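Local coordinates for protein cysteine synthase (Fusobacterium nucleatum subsp. nucleatum, PDB 5Z5C) that is a pyridoxal 5'-phosphate-dependent enzyme, a cysteine (hydroxyl) lyase that produces hydrogen sulfide and probably also has cysteine synthase activity, at residues Arg52-Tyr56 with Glu159-Ile165. Residues are numbered along the deposited sequence; the frame is centred on the assembly and turned at random.
Sequences RMAFY and EAHYYGI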
loop_
_atom_site.group_PDB
_atom_site.type_symbol
_atom_site.label_atom_id
_atom_site.label_comp_id
_atom_site.label_asym_id
_atom_site.label_seq_id
_atom_site.Cartn_x
_atom_site.Cartn_y
_atom_site.Cartn_z
ATOM N N ARG B 52 2.529 -0.554 12.376
ATOM C CA ARG B 52 3.236 0.191 13.412
ATOM C C ARG B 52 3.156 -0.577 14.747
ATOM O O ARG B 52 4.127 -0.705 15.465
ATOM C CB ARG B 52 2.598 1.541 13.658
ATOM C CG ARG B 52 2.705 2.519 12.498
ATOM C CD ARG B 52 1.916 3.748 12.833
ATOM N NE ARG B 52 2.016 4.794 11.847
ATOM C CZ ARG B 52 2.813 5.841 11.947
ATOM N NH1 ARG B 52 3.739 5.887 12.901
ATOM N NH2 ARG B 52 2.736 6.807 11.056
ATOM N N MET B 53 1.965 -1.104 15.004
ATOM C CA MET B 53 1.611 -1.784 16.217
ATOM C C MET B 53 2.278 -3.156 16.304
ATOM O O MET B 53 2.808 -3.490 17.345
ATOM C CB MET B 53 0.097 -1.935 16.279
ATOM C CG MET B 53 -0.409 -2.437 17.610
ATOM S SD MET B 53 -0.577 -4.221 17.741
ATOM C CE MET B 53 -2.170 -4.451 16.956
ATOM N N ALA B 54 2.206 -3.944 15.239
ATOM C CA ALA B 54 2.882 -5.238 15.191
ATOM C C ALA B 54 4.410 -5.142 15.358
ATOM O O ALA B 54 5.019 -5.952 16.090
ATOM C CB ALA B 54 2.535 -6.009 13.919
ATOM N N PHE B 55 5.011 -4.150 14.715
ATOM C CA PHE B 55 6.429 -3.937 14.843
ATOM C C PHE B 55 6.839 -3.501 16.247
ATOM O O PHE B 55 7.812 -4.042 16.786
ATOM C CB PHE B 55 6.936 -2.900 13.904
ATOM C CG PHE B 55 8.377 -2.624 14.098
ATOM C CD1 PHE B 55 9.316 -3.585 13.786
ATOM C CD2 PHE B 55 8.802 -1.421 14.656
ATOM C CE1 PHE B 55 10.657 -3.332 13.972
ATOM C CE2 PHE B 55 10.145 -1.176 14.862
ATOM C CZ PHE B 55 11.065 -2.115 14.502
ATOM N N TYR B 56 6.138 -2.502 16.803
ATOM C CA TYR B 56 6.438 -2.077 18.172
ATOM C C TYR B 56 6.348 -3.209 19.165
ATOM O O TYR B 56 7.185 -3.308 20.066
ATOM C CB TYR B 56 5.483 -0.992 18.661
ATOM C CG TYR B 56 5.848 -0.434 20.029
ATOM C CD1 TYR B 56 6.772 0.595 20.156
ATOM C CD2 TYR B 56 5.274 -0.944 21.186
ATOM C CE1 TYR B 56 7.110 1.106 21.404
ATOM C CE2 TYR B 56 5.607 -0.436 22.445
ATOM C CZ TYR B 56 6.526 0.584 22.542
ATOM O OH TYR B 56 6.867 1.092 23.776
ATOM N N GLU B 159 0.672 1.595 23.499
ATOM C CA GLU B 159 1.989 2.228 23.585
ATOM C C GLU B 159 2.594 2.466 22.214
ATOM O O GLU B 159 3.274 3.456 22.028
ATOM C CB GLU B 159 3.012 1.385 24.360
ATOM C CG GLU B 159 2.893 1.355 25.893
ATOM C CD GLU B 159 3.732 0.262 26.532
ATOM O OE1 GLU B 159 4.811 -0.065 25.991
ATOM O OE2 GLU B 159 3.301 -0.298 27.563
ATOM N N ALA B 160 2.427 1.503 21.301
ATOM C CA ALA B 160 2.937 1.649 19.911
ATOM C C ALA B 160 2.501 2.987 19.330
ATOM O O ALA B 160 3.318 3.739 18.793
ATOM C CB ALA B 160 2.449 0.504 19.043
ATOM N N HIS B 161 1.234 3.325 19.543
ATOM C CA HIS B 161 0.649 4.528 18.980
ATOM C C HIS B 161 0.959 5.776 19.783
ATOM O O HIS B 161 1.050 6.860 19.211
ATOM C CB HIS B 161 -0.852 4.337 18.755
ATOM C CG HIS B 161 -1.163 3.211 17.833
ATOM N ND1 HIS B 161 -0.502 3.032 16.640
ATOM C CD2 HIS B 161 -2.014 2.168 17.948
ATOM C CE1 HIS B 161 -0.961 1.949 16.044
ATOM N NE2 HIS B 161 -1.868 1.394 16.823
ATOM N N TYR B 162 1.196 5.618 21.096
ATOM C CA TYR B 162 1.759 6.710 21.895
ATOM C C TYR B 162 3.163 7.139 21.426
ATOM O O TYR B 162 3.424 8.330 21.295
ATOM C CB TYR B 162 1.760 6.347 23.426
ATOM C CG TYR B 162 2.455 7.369 24.292
ATOM C CD1 TYR B 162 1.791 8.508 24.722
ATOM C CD2 TYR B 162 3.781 7.199 24.675
ATOM C CE1 TYR B 162 2.423 9.454 25.512
ATOM C CE2 TYR B 162 4.426 8.147 25.472
ATOM C CZ TYR B 162 3.737 9.268 25.883
ATOM O OH TYR B 162 4.361 10.208 26.669
ATOM N N TYR B 163 4.060 6.166 21.203
ATOM C CA TYR B 163 5.479 6.439 20.821
ATOM C C TYR B 163 5.677 6.726 19.339
ATOM O O TYR B 163 6.550 7.498 18.955
ATOM C CB TYR B 163 6.412 5.289 21.341
ATOM C CG TYR B 163 6.585 5.282 22.838
ATOM C CD1 TYR B 163 7.269 6.305 23.480
ATOM C CD2 TYR B 163 6.054 4.256 23.617
ATOM C CE1 TYR B 163 7.431 6.307 24.875
ATOM C CE2 TYR B 163 6.208 4.249 25.013
ATOM C CZ TYR B 163 6.897 5.279 25.621
ATOM O OH TYR B 163 7.058 5.297 26.984
ATOM N N GLY B 164 4.815 6.143 18.505
ATOM C CA GLY B 164 4.884 6.297 17.037
ATOM C C GLY B 164 3.970 7.371 16.477
ATOM O O GLY B 164 4.330 8.557 16.492
ATOM N N ILE B 165 2.827 6.938 15.947
ATOM C CA ILE B 165 1.911 7.815 15.171
ATOM C C ILE B 165 1.443 9.026 15.997
ATOM O O ILE B 165 1.356 10.151 15.479
ATOM C CB ILE B 165 0.711 7.029 14.558
ATOM C CG1 ILE B 165 -0.138 7.910 13.592
ATOM C CG2 ILE B 165 -0.201 6.449 15.629
ATOM C CD1 ILE B 165 -1.289 7.153 12.948
#
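Arg52 lays its guanidinium across the start of helix 165-172: Ile165 CB sits over the centre of one face, 3.6 Å from Arg52 CZ. Extended from CG to NE, the side chain carries the guanidinium to Ile165, and Glu41 and Glu168 form salt bridges with NE and NH2. One residue on, Met53 brings its backbone against Ala160, with Met53 CA 3.7 Å from Ala160 CB, while Met53 CB lies 3.9 Å from His161 NE2. In this fold-type II PLP enzyme helix 155-163 runs beside the cofactor: the nearest atoms of the His161 side chain and the bound PLP are about 4 Å apart, and His161 touches Thr192, a PLP-binding residue. The two short helical segments cross at 104° with axes 8.8 Å apart, and Ala160 faces Met53 at the closest CA pair. With CG anti to the backbone N (chi1 -174°), the Tyr56 ring lies with one face over Ala160 CA, a CH-pi contact 3.9 Å from the ring centroid. Tyr56 OH donates a hydrogen bond of 3.2 Å to the anti lone pair of Glu159 OE1, which also bonds the dimethylated lysine at position 60. Tyr163 CD2 approaches Tyr56 OH to 3.3 Å.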